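Local coordinates for putative lipoprotein (Campylobacter jejuni subsp. jejuni, PDB 2G5G), which binds heme as a cofacial pair, linked to its dimerization, and probably serves bacterial heme uptake, at residues 44-49 against 228-233; 138-143 against 215-220; 173-178 against 188-193; 222-227 against 245-250. All blocks are in the same frame, centred on the assembly; numbering follows the deposited sequence.

Interaction 1 (44-49 against 228-233); sequences VILLGE and IGIPLH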
loop_
_atom_site.group_PDB
_atom_site.type_symbol
_atom_site.label_atom_id
_atom_site.label_comp_id
_atom_site.label_asym_id
_atom_site.label_seq_id
_atom_site.Cartn_x
_atom_site.Cartn_y
_atom_site.Cartn_z
ATOM N N VAL A 44 21.540 11.382 -22.722
ATOM C CA VAL A 44 20.912 10.814 -21.535
ATOM C C VAL A 44 21.638 9.505 -21.183
ATOM O O VAL A 44 21.716 8.583 -22.003
ATOM C CB VAL A 44 19.427 10.486 -21.789
ATOM C CG1 VAL A 44 18.806 9.845 -20.554
ATOM C CG2 VAL A 44 18.643 11.774 -22.227
ATOM N N ILE A 45 22.126 9.420 -19.968
ATOM C CA ILE A 45 22.809 8.218 -19.517
ATOM C C ILE A 45 21.952 7.649 -18.408
ATOM O O ILE A 45 21.739 8.304 -17.388
ATOM C CB ILE A 45 24.247 8.519 -18.985
ATOM C CG1 ILE A 45 25.133 9.058 -20.107
ATOM C CG2 ILE A 45 24.883 7.244 -18.393
ATOM C CD1 ILE A 45 26.224 10.033 -19.630
ATOM N N LEU A 46 21.415 6.449 -18.615
ATOM C CA LEU A 46 20.706 5.774 -17.531
ATOM C C LEU A 46 21.619 4.808 -16.777
ATOM O O LEU A 46 22.292 4.006 -17.408
ATOM C CB LEU A 46 19.458 5.035 -18.018
ATOM C CG LEU A 46 18.326 5.827 -18.655
ATOM C CD1 LEU A 46 18.694 6.106 -20.068
ATOM C CD2 LEU A 46 17.057 4.968 -18.635
ATOM N N LEU A 47 21.636 4.912 -15.446
ATOM C CA LEU A 47 22.496 4.083 -14.572
ATOM C C LEU A 47 21.595 3.291 -13.646
ATOM O O LEU A 47 20.934 3.866 -12.746
ATOM C CB LEU A 47 23.395 4.968 -13.708
ATOM C CG LEU A 47 24.862 4.609 -13.457
ATOM C CD1 LEU A 47 25.415 5.272 -12.197
ATOM C CD2 LEU A 47 25.317 3.136 -13.629
ATOM N N GLY A 48 21.537 1.979 -13.887
ATOM C CA GLY A 48 20.653 1.087 -13.155
ATOM C C GLY A 48 21.387 0.473 -11.976
ATOM O O GLY A 48 22.524 0.035 -12.124
ATOM N N GLU A 49 20.713 0.440 -10.828
ATOM C CA GLU A 49 21.297 -0.049 -9.584
ATOM C C GLU A 49 20.349 -1.013 -8.841
ATOM O O GLU A 49 19.141 -1.056 -9.101
ATOM C CB GLU A 49 21.667 1.123 -8.660
ATOM C CG GLU A 49 20.433 1.871 -8.118
ATOM C CD GLU A 49 20.651 2.541 -6.737
ATOM O OE1 GLU A 49 21.794 2.646 -6.255
ATOM O OE2 GLU A 49 19.642 2.946 -6.141
ATOM N N ILE A 228 11.725 -3.068 -20.612
ATOM C CA ILE A 228 10.450 -2.806 -19.919
ATOM C C ILE A 228 10.342 -1.383 -19.342
ATOM O O ILE A 228 9.290 -1.018 -18.808
ATOM C CB ILE A 228 10.258 -3.777 -18.740
ATOM C CG1 ILE A 228 11.429 -3.644 -17.750
ATOM C CG2 ILE A 228 10.048 -5.235 -19.257
ATOM C CD1 ILE A 228 11.343 -4.486 -16.509
ATOM N N GLY A 229 11.440 -0.626 -19.385
ATOM C CA GLY A 229 11.523 0.622 -18.599
ATOM C C GLY A 229 11.537 1.944 -19.344
ATOM O O GLY A 229 11.048 2.082 -20.472
ATOM N N ILE A 230 12.117 2.931 -18.672
ATOM C CA ILE A 230 12.269 4.284 -19.207
ATOM C C ILE A 230 12.661 4.425 -20.703
ATOM O O ILE A 230 12.077 5.255 -21.390
ATOM C CB ILE A 230 13.233 5.103 -18.327
ATOM C CG1 ILE A 230 12.629 5.219 -16.904
ATOM C CG2 ILE A 230 13.539 6.509 -18.985
ATOM C CD1 ILE A 230 13.662 5.478 -15.805
ATOM N N PRO A 231 13.640 3.637 -21.197
ATOM C CA PRO A 231 13.975 3.744 -22.648
ATOM C C PRO A 231 12.796 3.616 -23.627
ATOM O O PRO A 231 12.765 4.321 -24.645
ATOM C CB PRO A 231 15.022 2.642 -22.847
ATOM C CG PRO A 231 15.730 2.567 -21.509
ATOM C CD PRO A 231 14.568 2.715 -20.510
ATOM N N LEU A 232 11.813 2.760 -23.309
ATOM C CA LEU A 232 10.621 2.627 -24.139
ATOM C C LEU A 232 9.797 3.916 -24.154
ATOM O O LEU A 232 9.239 4.290 -25.181
ATOM C CB LEU A 232 9.733 1.486 -23.626
ATOM C CG LEU A 232 10.374 0.100 -23.511
ATOM C CD1 LEU A 232 9.374 -0.880 -22.860
ATOM C CD2 LEU A 232 10.802 -0.370 -24.909
ATOM N N HIS A 233 9.735 4.584 -23.007
ATOM C CA HIS A 233 8.922 5.792 -22.863
ATOM C C HIS A 233 9.605 6.948 -23.559
ATOM O O HIS A 233 8.939 7.748 -24.227
ATOM C CB HIS A 233 8.645 6.113 -21.383
ATOM C CG HIS A 233 7.871 5.039 -20.680
ATOM N ND1 HIS A 233 6.516 5.125 -20.452
ATOM C CD2 HIS A 233 8.263 3.845 -20.170
ATOM C CE1 HIS A 233 6.104 4.031 -19.835
ATOM N NE2 HIS A 233 7.144 3.238 -19.652
#

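Interaction 2 (138-143 against 215-220); sequences LGANLS and VLLLAG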
loop_
_atom_site.group_PDB
_atom_site.type_symbol
_atom_site.label_atom_id
_atom_site.label_comp_id
_atom_site.label_asym_id
_atom_site.label_seq_id
_atom_site.Cartn_x
_atom_site.Cartn_y
_atom_site.Cartn_z
ATOM N N LEU A 138 18.196 16.856 -10.236
ATOM C CA LEU A 138 16.823 16.914 -10.704
ATOM C C LEU A 138 15.968 15.828 -10.035
ATOM O O LEU A 138 16.435 14.698 -9.864
ATOM C CB LEU A 138 16.766 16.742 -12.240
ATOM C CG LEU A 138 17.773 17.505 -13.113
ATOM C CD1 LEU A 138 17.663 17.052 -14.605
ATOM C CD2 LEU A 138 17.588 19.046 -12.973
ATOM N N GLY A 139 14.730 16.176 -9.665
ATOM C CA GLY A 139 13.724 15.172 -9.262
ATOM C C GLY A 139 13.128 14.529 -10.497
ATOM O O GLY A 139 12.671 15.229 -11.397
ATOM N N ALA A 140 13.193 13.193 -10.585
ATOM C CA ALA A 140 12.801 12.498 -11.809
ATOM C C ALA A 140 11.422 11.901 -11.692
ATOM O O ALA A 140 10.751 11.678 -12.691
ATOM C CB ALA A 140 13.850 11.378 -12.163
ATOM N N ASN A 141 10.986 11.660 -10.462
ATOM C CA ASN A 141 9.875 10.733 -10.200
ATOM C C ASN A 141 8.497 11.387 -9.924
ATOM O O ASN A 141 8.367 12.613 -9.772
ATOM C CB ASN A 141 10.276 9.870 -8.988
ATOM C CG ASN A 141 9.743 8.427 -9.061
ATOM O OD1 ASN A 141 8.811 8.126 -9.795
ATOM N ND2 ASN A 141 10.354 7.545 -8.280
ATOM N N LEU A 142 7.475 10.543 -9.863
ATOM C CA LEU A 142 6.166 10.878 -9.287
ATOM C C LEU A 142 6.274 11.295 -7.814
ATOM O O LEU A 142 7.140 10.803 -7.105
ATOM C CB LEU A 142 5.285 9.624 -9.318
ATOM C CG LEU A 142 4.217 9.406 -10.392
ATOM C CD1 LEU A 142 4.384 10.212 -11.679
ATOM C CD2 LEU A 142 4.051 7.899 -10.650
ATOM N N SER A 143 5.373 12.163 -7.349
ATOM C CA SER A 143 5.229 12.390 -5.899
ATOM C C SER A 143 4.431 11.239 -5.240
ATOM O O SER A 143 3.732 10.507 -5.925
ATOM C CB SER A 143 4.503 13.713 -5.629
ATOM O OG SER A 143 3.195 13.663 -6.141
ATOM N N VAL A 215 22.494 14.702 -19.183
ATOM C CA VAL A 215 21.892 14.274 -17.915
ATOM C C VAL A 215 22.148 12.804 -17.682
ATOM O O VAL A 215 22.082 11.996 -18.642
ATOM C CB VAL A 215 20.366 14.634 -17.828
ATOM C CG1 VAL A 215 19.517 13.913 -18.934
ATOM C CG2 VAL A 215 19.770 14.350 -16.397
ATOM N N LEU A 216 22.472 12.480 -16.422
ATOM C CA LEU A 216 22.518 11.095 -15.950
ATOM C C LEU A 216 21.369 10.819 -14.950
ATOM O O LEU A 216 21.167 11.592 -13.988
ATOM C CB LEU A 216 23.868 10.801 -15.281
ATOM C CG LEU A 216 24.037 9.353 -14.747
ATOM C CD1 LEU A 216 25.429 8.838 -14.919
ATOM C CD2 LEU A 216 23.658 9.366 -13.286
ATOM N N LEU A 217 20.633 9.722 -15.182
ATOM C CA LEU A 217 19.647 9.223 -14.237
ATOM C C LEU A 217 20.224 8.087 -13.394
ATOM O O LEU A 217 20.881 7.169 -13.928
ATOM C CB LEU A 217 18.386 8.718 -14.936
ATOM C CG LEU A 217 17.264 8.081 -14.071
ATOM C CD1 LEU A 217 16.382 9.127 -13.381
ATOM C CD2 LEU A 217 16.422 7.171 -14.932
ATOM N N LEU A 218 19.989 8.160 -12.089
ATOM C CA LEU A 218 20.173 6.985 -11.229
ATOM C C LEU A 218 18.790 6.467 -10.845
ATOM O O LEU A 218 17.947 7.220 -10.354
ATOM C CB LEU A 218 21.003 7.305 -9.969
ATOM C CG LEU A 218 21.221 6.125 -9.005
ATOM C CD1 LEU A 218 22.179 5.117 -9.643
ATOM C CD2 LEU A 218 21.751 6.645 -7.620
ATOM N N ALA A 219 18.545 5.175 -11.091
ATOM C CA ALA A 219 17.236 4.569 -10.852
ATOM C C ALA A 219 17.441 3.057 -10.723
ATOM O O ALA A 219 18.503 2.546 -11.001
ATOM C CB ALA A 219 16.229 4.870 -12.019
ATOM N N GLY A 220 16.426 2.350 -10.253
ATOM C CA GLY A 220 16.574 0.910 -10.095
ATOM C C GLY A 220 16.694 0.279 -11.464
ATOM O O GLY A 220 16.197 0.823 -12.456
#

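Interaction 3 (173-178 against 188-193); sequences DIISLS and ELLDKL. With HEM (protoporphyrin IX containing Fe), chain B.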
loop_
_atom_site.group_PDB
_atom_site.type_symbol
_atom_site.label_atom_id
_atom_site.label_comp_id
_atom_site.label_asym_id
_atom_site.label_seq_id
_atom_site.Cartn_x
_atom_site.Cartn_y
_atom_site.Cartn_z
ATOM N N ASP A 173 4.860 -9.974 -13.810
ATOM C CA ASP A 173 5.592 -11.129 -13.254
ATOM C C ASP A 173 6.782 -10.718 -12.413
ATOM O O ASP A 173 7.141 -11.394 -11.444
ATOM C CB ASP A 173 6.091 -12.079 -14.359
ATOM C CG ASP A 173 4.973 -12.639 -15.236
ATOM O OD1 ASP A 173 3.780 -12.681 -14.832
ATOM O OD2 ASP A 173 5.308 -13.053 -16.360
ATOM N N ILE A 174 7.432 -9.621 -12.802
ATOM C CA ILE A 174 8.552 -9.094 -12.017
ATOM C C ILE A 174 8.087 -8.645 -10.626
ATOM O O ILE A 174 8.734 -8.922 -9.616
ATOM C CB ILE A 174 9.233 -7.907 -12.746
ATOM C CG1 ILE A 174 10.144 -8.424 -13.864
ATOM C CG2 ILE A 174 10.033 -7.053 -11.761
ATOM C CD1 ILE A 174 10.614 -7.345 -14.861
ATOM N N ILE A 175 6.968 -7.931 -10.595
ATOM C CA ILE A 175 6.456 -7.365 -9.362
ATOM C C ILE A 175 5.869 -8.484 -8.497
ATOM O O ILE A 175 6.088 -8.529 -7.277
ATOM C CB ILE A 175 5.423 -6.256 -9.654
ATOM C CG1 ILE A 175 6.116 -5.060 -10.358
ATOM C CG2 ILE A 175 4.777 -5.775 -8.353
ATOM C CD1 ILE A 175 5.146 -4.018 -10.911
ATOM N N SER A 176 5.133 -9.389 -9.138
ATOM C CA SER A 176 4.613 -10.571 -8.440
ATOM C C SER A 176 5.737 -11.303 -7.700
ATOM O O SER A 176 5.621 -11.581 -6.517
ATOM C CB SER A 176 3.881 -11.490 -9.418
ATOM O OG SER A 176 3.393 -12.647 -8.763
ATOM N N LEU A 177 6.840 -11.570 -8.395
ATOM C CA LEU A 177 7.996 -12.238 -7.812
ATOM C C LEU A 177 8.736 -11.404 -6.753
ATOM O O LEU A 177 9.248 -11.951 -5.765
ATOM C CB LEU A 177 8.972 -12.644 -8.924
ATOM C CG LEU A 177 9.980 -13.750 -8.611
ATOM C CD1 LEU A 177 9.332 -15.135 -8.752
ATOM C CD2 LEU A 177 11.210 -13.625 -9.494
ATOM N N SER A 178 8.815 -10.092 -6.974
ATOM C CA SER A 178 9.494 -9.184 -6.045
ATOM C C SER A 178 8.798 -9.134 -4.693
ATOM O O SER A 178 9.445 -8.950 -3.653
ATOM C CB SER A 178 9.573 -7.768 -6.616
ATOM O OG SER A 178 10.488 -7.718 -7.680
ATOM N N GLU A 188 -5.705 -7.857 -8.794
ATOM C CA GLU A 188 -6.112 -6.464 -8.862
ATOM C C GLU A 188 -5.017 -5.553 -8.327
ATOM O O GLU A 188 -4.740 -4.498 -8.914
ATOM C CB GLU A 188 -7.446 -6.241 -8.142
ATOM C CG GLU A 188 -8.645 -6.514 -9.043
ATOM C CD GLU A 188 -9.981 -6.613 -8.287
ATOM O OE1 GLU A 188 -10.049 -7.303 -7.238
ATOM O OE2 GLU A 188 -10.974 -6.006 -8.769
ATOM N N LEU A 189 -4.390 -5.988 -7.234
ATOM C CA LEU A 189 -3.238 -5.313 -6.660
ATOM C C LEU A 189 -2.058 -5.223 -7.646
ATOM O O LEU A 189 -1.441 -4.161 -7.782
ATOM C CB LEU A 189 -2.780 -6.008 -5.369
ATOM C CG LEU A 189 -1.471 -5.464 -4.784
ATOM C CD1 LEU A 189 -1.630 -4.015 -4.337
ATOM C CD2 LEU A 189 -0.965 -6.334 -3.652
ATOM N N LEU A 190 -1.753 -6.337 -8.315
ATOM C CA LEU A 190 -0.591 -6.406 -9.198
ATOM C C LEU A 190 -0.771 -5.505 -10.416
ATOM O O LEU A 190 0.185 -4.855 -10.848
ATOM C CB LEU A 190 -0.263 -7.849 -9.595
ATOM C CG LEU A 190 0.471 -8.700 -8.557
ATOM C CD1 LEU A 190 0.365 -10.190 -8.913
ATOM C CD2 LEU A 190 1.930 -8.273 -8.389
ATOM N N ASP A 191 -1.993 -5.435 -10.939
ATOM C CA ASP A 191 -2.291 -4.564 -12.063
ATOM C C ASP A 191 -2.157 -3.084 -11.672
ATOM O O ASP A 191 -1.828 -2.257 -12.517
ATOM C CB ASP A 191 -3.693 -4.824 -12.630
ATOM C CG ASP A 191 -3.767 -6.080 -13.530
ATOM O OD1 ASP A 191 -2.716 -6.636 -13.944
ATOM O OD2 ASP A 191 -4.909 -6.510 -13.827
ATOM N N LYS A 192 -2.420 -2.769 -10.400
ATOM C CA LYS A 192 -2.274 -1.413 -9.892
ATOM C C LYS A 192 -0.795 -1.050 -9.769
ATOM O O LYS A 192 -0.396 0.064 -10.103
ATOM C CB LYS A 192 -2.933 -1.269 -8.513
ATOM C CG LYS A 192 -4.430 -1.056 -8.511
ATOM C CD LYS A 192 -4.882 -0.791 -7.084
ATOM C CE LYS A 192 -6.320 -1.265 -6.822
ATOM N NZ LYS A 192 -6.590 -1.220 -5.339
ATOM N N LEU A 193 -0.008 -1.988 -9.258
ATOM C CA LEU A 193 1.420 -1.817 -9.111
ATOM C C LEU A 193 2.117 -1.714 -10.483
ATOM O O LEU A 193 3.056 -0.936 -10.635
ATOM C CB LEU A 193 2.026 -2.941 -8.265
ATOM C CG LEU A 193 1.558 -3.073 -6.805
ATOM C CD1 LEU A 193 2.430 -4.086 -6.037
ATOM C CD2 LEU A 193 1.519 -1.736 -6.068
HETATM C CHA HEM B . -4.665 -1.787 0.721
HETATM C CHB HEM B . -2.397 2.216 -0.970
HETATM C CHC HEM B . 1.396 -0.407 -2.457
HETATM C CHD HEM B . -0.780 -4.399 -0.693
HETATM C C1A HEM B . -4.389 -0.472 0.369
HETATM C C2A HEM B . -5.279 0.670 0.547
HETATM C C3A HEM B . -4.646 1.762 0.080
HETATM C C4A HEM B . -3.337 1.367 -0.401
HETATM C CMA HEM B . -5.187 3.209 0.054
HETATM C CAA HEM B . -6.705 0.606 1.158
HETATM C CBA HEM B . -6.635 0.526 2.684
HETATM C CGA HEM B . -7.841 -0.158 3.330
HETATM O O1A HEM B . -8.958 -0.168 2.730
HETATM O O2A HEM B . -7.682 -0.698 4.465
HETATM C C1B HEM B . -1.227 1.866 -1.619
HETATM C C2B HEM B . -0.406 2.716 -2.471
HETATM C C3B HEM B . 0.647 1.999 -2.890
HETATM C C4B HEM B . 0.536 0.662 -2.309
HETATM C CMB HEM B . -0.708 4.184 -2.835
HETATM C CAB HEM B . 1.773 2.525 -3.825
HETATM C CBB HEM B . 2.865 1.792 -4.081
HETATM C C1C HEM B . 1.145 -1.713 -2.086
HETATM C C2C HEM B . 2.039 -2.840 -2.280
HETATM C C3C HEM B . 1.438 -3.932 -1.788
HETATM C C4C HEM B . 0.138 -3.542 -1.268
HETATM C CMC HEM B . 3.440 -2.770 -2.932
HETATM C CAC HEM B . 2.005 -5.374 -1.771
HETATM C CBC HEM B . 3.196 -5.642 -1.222
HETATM C C1D HEM B . -2.017 -4.117 -0.145
HETATM C C2D HEM B . -2.900 -5.080 0.479
HETATM C C3D HEM B . -4.124 -4.270 0.932
HETATM C C4D HEM B . -3.850 -2.896 0.535
HETATM C CMD HEM B . -2.654 -6.596 0.648
HETATM C CAD HEM B . -5.377 -4.816 1.661
HETATM C CBD HEM B . -5.575 -4.024 2.953
HETATM C CGD HEM B . -5.586 -4.940 4.153
HETATM O O1D HEM B . -4.572 -4.959 4.901
HETATM O O2D HEM B . -6.607 -5.649 4.374
HETATM N NA HEM B . -3.214 -0.007 -0.221
HETATM N NB HEM B . -0.611 0.630 -1.545
HETATM N NC HEM B . -0.004 -2.182 -1.456
HETATM N ND HEM B . -2.615 -2.867 -0.089
HETATM FE FE HEM B . -1.651 -1.134 -1.017
#

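Interaction 4 (222-227 against 245-250); sequences YHTSKK and VVNLSY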
loop_
_atom_site.group_PDB
_atom_site.type_symbol
_atom_site.label_atom_id
_atom_site.label_comp_id
_atom_site.label_asym_id
_atom_site.label_seq_id
_atom_site.Cartn_x
_atom_site.Cartn_y
_atom_site.Cartn_z
ATOM N N TYR A 222 15.060 -2.139 -12.848
ATOM C CA TYR A 222 13.827 -2.401 -13.626
ATOM C C TYR A 222 13.381 -1.171 -14.403
ATOM O O TYR A 222 12.785 -1.294 -15.494
ATOM C CB TYR A 222 12.673 -2.962 -12.786
ATOM C CG TYR A 222 13.023 -4.249 -12.057
ATOM C CD1 TYR A 222 13.839 -5.213 -12.646
ATOM C CD2 TYR A 222 12.540 -4.494 -10.777
ATOM C CE1 TYR A 222 14.161 -6.407 -11.975
ATOM C CE2 TYR A 222 12.856 -5.670 -10.097
ATOM C CZ TYR A 222 13.657 -6.623 -10.707
ATOM O OH TYR A 222 13.979 -7.775 -10.026
ATOM N N HIS A 223 13.713 0.001 -13.854
ATOM C CA HIS A 223 13.434 1.289 -14.490
ATOM C C HIS A 223 14.355 1.621 -15.672
ATOM O O HIS A 223 13.934 2.211 -16.651
ATOM C CB HIS A 223 13.529 2.403 -13.417
ATOM C CG HIS A 223 12.437 2.329 -12.406
ATOM N ND1 HIS A 223 11.122 2.573 -12.721
ATOM C CD2 HIS A 223 12.463 2.033 -11.086
ATOM C CE1 HIS A 223 10.377 2.423 -11.640
ATOM N NE2 HIS A 223 11.168 2.102 -10.632
ATOM N N THR A 224 15.602 1.238 -15.571
ATOM C CA THR A 224 16.558 1.586 -16.617
ATOM C C THR A 224 16.542 0.585 -17.776
ATOM O O THR A 224 17.089 0.862 -18.858
ATOM C CB THR A 224 17.954 1.780 -16.069
ATOM O OG1 THR A 224 18.458 0.540 -15.566
ATOM C CG2 THR A 224 17.956 2.896 -14.957
ATOM N N SER A 225 15.920 -0.577 -17.539
ATOM C CA SER A 225 15.876 -1.645 -18.518
ATOM C C SER A 225 15.325 -1.171 -19.872
ATOM O O SER A 225 14.214 -0.648 -19.968
ATOM C CB SER A 225 15.009 -2.810 -18.014
ATOM O OG SER A 225 14.734 -3.689 -19.103
ATOM N N LYS A 226 16.088 -1.427 -20.924
ATOM C CA LYS A 226 15.633 -1.168 -22.261
ATOM C C LYS A 226 14.439 -2.045 -22.676
ATOM O O LYS A 226 13.781 -1.723 -23.636
ATOM C CB LYS A 226 16.779 -1.412 -23.239
ATOM C CG LYS A 226 17.893 -0.349 -23.136
ATOM C CD LYS A 226 19.108 -0.816 -23.893
ATOM C CE LYS A 226 18.891 -0.796 -25.390
ATOM N NZ LYS A 226 20.079 -1.302 -26.121
ATOM N N LYS A 227 14.229 -3.169 -21.998
ATOM C CA LYS A 227 13.130 -4.104 -22.323
ATOM C C LYS A 227 11.760 -3.667 -21.800
ATOM O O LYS A 227 10.753 -3.885 -22.456
ATOM C CB LYS A 227 13.425 -5.479 -21.739
ATOM C CG LYS A 227 14.690 -6.149 -22.281
ATOM C CD LYS A 227 15.030 -7.405 -21.486
ATOM C CE LYS A 227 14.038 -8.550 -21.734
ATOM N NZ LYS A 227 14.404 -9.702 -20.808
ATOM N N VAL A 245 22.420 3.187 -21.802
ATOM C CA VAL A 245 21.986 2.534 -20.572
ATOM C C VAL A 245 23.128 1.701 -20.030
ATOM O O VAL A 245 23.693 0.853 -20.746
ATOM C CB VAL A 245 20.737 1.628 -20.771
ATOM C CG1 VAL A 245 20.321 0.998 -19.422
ATOM C CG2 VAL A 245 19.570 2.395 -21.448
ATOM N N VAL A 246 23.485 1.980 -18.784
ATOM C CA VAL A 246 24.542 1.248 -18.093
ATOM C C VAL A 246 23.942 0.575 -16.889
ATOM O O VAL A 246 23.387 1.243 -15.998
ATOM C CB VAL A 246 25.679 2.162 -17.609
ATOM C CG1 VAL A 246 26.777 1.312 -16.849
ATOM C CG2 VAL A 246 26.329 2.899 -18.781
ATOM N N ASN A 247 24.043 -0.746 -16.823
ATOM C CA ASN A 247 23.416 -1.438 -15.693
ATOM C C ASN A 247 24.513 -1.981 -14.802
ATOM O O ASN A 247 25.516 -2.510 -15.296
ATOM C CB ASN A 247 22.478 -2.580 -16.112
ATOM C CG ASN A 247 21.626 -3.091 -14.920
ATOM O OD1 ASN A 247 21.392 -4.290 -14.743
ATOM N ND2 ASN A 247 21.201 -2.172 -14.089
ATOM N N LEU A 248 24.324 -1.821 -13.501
ATOM C CA LEU A 248 25.231 -2.384 -12.490
ATOM C C LEU A 248 24.662 -3.764 -12.131
ATOM O O LEU A 248 23.574 -3.859 -11.564
ATOM C CB LEU A 248 25.299 -1.442 -11.268
ATOM C CG LEU A 248 25.663 0.014 -11.635
ATOM C CD1 LEU A 248 25.579 0.922 -10.382
ATOM C CD2 LEU A 248 27.028 0.103 -12.345
ATOM N N SER A 249 25.348 -4.830 -12.523
ATOM C CA SER A 249 24.708 -6.158 -12.432
ATOM C C SER A 249 24.541 -6.664 -11.008
ATOM O O SER A 249 25.284 -6.296 -10.096
ATOM C CB SER A 249 25.414 -7.220 -13.282
ATOM O OG SER A 249 26.748 -7.434 -12.866
ATOM N N TYR A 250 23.515 -7.479 -10.846
ATOM C CA TYR A 250 23.330 -8.311 -9.664
ATOM C C TYR A 250 22.557 -9.556 -10.114
ATOM O O TYR A 250 21.547 -9.444 -10.795
ATOM C CB TYR A 250 22.558 -7.575 -8.561
ATOM C CG TYR A 250 22.418 -8.425 -7.312
ATOM C CD1 TYR A 250 23.389 -8.394 -6.309
ATOM C CD2 TYR A 250 21.328 -9.289 -7.159
ATOM C CE1 TYR A 250 23.266 -9.203 -5.167
ATOM C CE2 TYR A 250 21.199 -10.102 -6.031
ATOM C CZ TYR A 250 22.166 -10.048 -5.049
ATOM O OH TYR A 250 22.030 -10.854 -3.942
#

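Interaction 1 (44-49 against 228-233)
Here the inner part of the mixed, largely parallel sheet of the ChaN fold meets the covering helix 230-236: L46 of strand 44-49 reaches across to I230 and P231 at the beginning of segment 230-236. The nearest CA atoms, those of L46 and P231, are 8.7 Å apart, so no backbone bond is possible and a single long aliphatic side chain bridges the gap. Leucine suits this, because its branch point lies one carbon further from the strand than that of valine or isoleucine. With CG anti to the carbonyl carbon (chi1 -62°), L46 sends its methyl CD2 into the notch between these two residues. There L46 CD2 lies 3.8 Å from I230 CB on one flank. Proline is at ease in a first helical turn, where its missing N-H costs no helical bond, and its ring offers a rigid apolar rim. I230 also packs on L217 of the adjoining strand and M204 of helix 187-210. All three touching residues are buried. Of the proline ring, the delta carbon comes nearest, P231 CD standing 3.8 Å from L46 CD2.

Interaction 2 (138-143 against 215-220)
A140 and L217 face each other across an intervening strand: 137-141 and 214-220 both run parallel to 78-82, which lies between them in the sheet, and the CA atoms of A140 and L217 are 8.0 Å apart. At that spacing only side chains can join the two segments. L217 extends CG anti to its nitrogen (chi1 177°), which brings the end of the chain close to the edge strand, CD1 lying 3.6 Å from A140 CB. Both residues also touch A81 of the middle strand, whose small side chain probably leaves room for them to meet. M204 of helix 187-210 covers A140. Two residues earlier on each strand, L138 CD1 meets V215 CG2 obliquely at 3.9 Å, the longer leucine covering most of the gap and V215 offering a methyl. Strand 137-141 makes its sheet bonds to 78-82, L138 and A140 both with L82. What this pair of strands adds across 78-82 is purely apolar: dispersion and the exclusion of water, tolerant of angle but demanding of shape.

Interaction 3 (173-178 against 188-193)
L189 and L193 press their methyl groups against the same face of the porphyrin, while L193 also leans back onto I175. L189 CD1 lies over that face, 3.6 Å from C4C of the heme, whereas L189 CD2 is 3.5 Å from CHD, off the plane and outward of it. L193 CD1 sits further out, 3.5 Å from the ring methyl CMC. The heme is one of a cofacial pair, so its opposite face presumably looks toward the second heme. Branched aliphatic chains suit such a place, giving the flat macrocycle an apolar surface to rest on. Both leucines belong to helix 187-210, which crosses the preceding helix 165-179 steeply, local axes 9.6 Å apart at 116°. Behind the heme-binding surface, I175 CG2 lies 3.7 Å from L193 CD1, the same methyl that touches the heme, making I175 a second-shell residue. That CG2 also meets L190 CD2 at 3.8 Å, the two side chains sliding past each other in opposite directions. L190 spreads its fork over S176, with CD1 3.8 Å from S176 CB, the small serine leaving room. The hydroxyl of S176 is bonded to the carbonyl oxygen of L181, a heme-pocket residue in the loop between the helices.

Interaction 4 (222-227 against 245-250)
K226 and V245 lie alongside each other but point in opposite directions, the methylene part of the lysine running past the branched end of the valine. K226 CG comes within 3.6 Å of V245 CG2. Lysine fits this partly exposed position because it can be apolar along its length and charged at its end: a bend at chi3 (71°) turns the chain, and its NZ forms a salt bridge with D259. The carboxylate of D259 also accepts a bond from the backbone nitrogen of V245, tying the same neighbourhood together. V245 turns its other methyl to the end of the short helix 221-224, with CG1 3.3 Å from T224 O, a close van der Waals approach of a methyl to a carbonyl oxygen. Strand 243-248 adjoins strand 44-49 in the parallel part of the sheet, and the segment 222-227 passes over that inner strand, T224 and V245 both touching L46. Where the helix ends, S225 starts an ST turn: its OG accepts from K227 N at 3.0 Å, with an N-H...O angle of 139°, and is also bonded to D257. T224 and N247 cross at about a right angle. Their polar ends, T224 OG1 and N247 ND2, are 4.1 Å apart, too far for a hydrogen bond. Instead, N247 ND2 is bonded to S221 OG, while T224 OG1 has a weak bond to S221 O.

Overall arrangement
Interactions 1 and 2 are buried and wholly apolar, and they meet through neighbouring strands 44-49 and 214-220: L47 N and L217 O, 2.8 Å apart, probably share a hydrogen bond. Interaction 4 lies on the next strand along, 243-248, its centre about 7 Å from that of interaction 1, but it is only partly buried and adds a lysine and hydroxyl groups to its apolar contacts. Interaction 3 stands apart, its centre about 20 Å from the centre of the chain, joining two helices instead of reaching the sheet, and it is the one that touches heme. I174 links it to interactions 1 and 4, packing on I228 and Y222; it does not touch interaction 2.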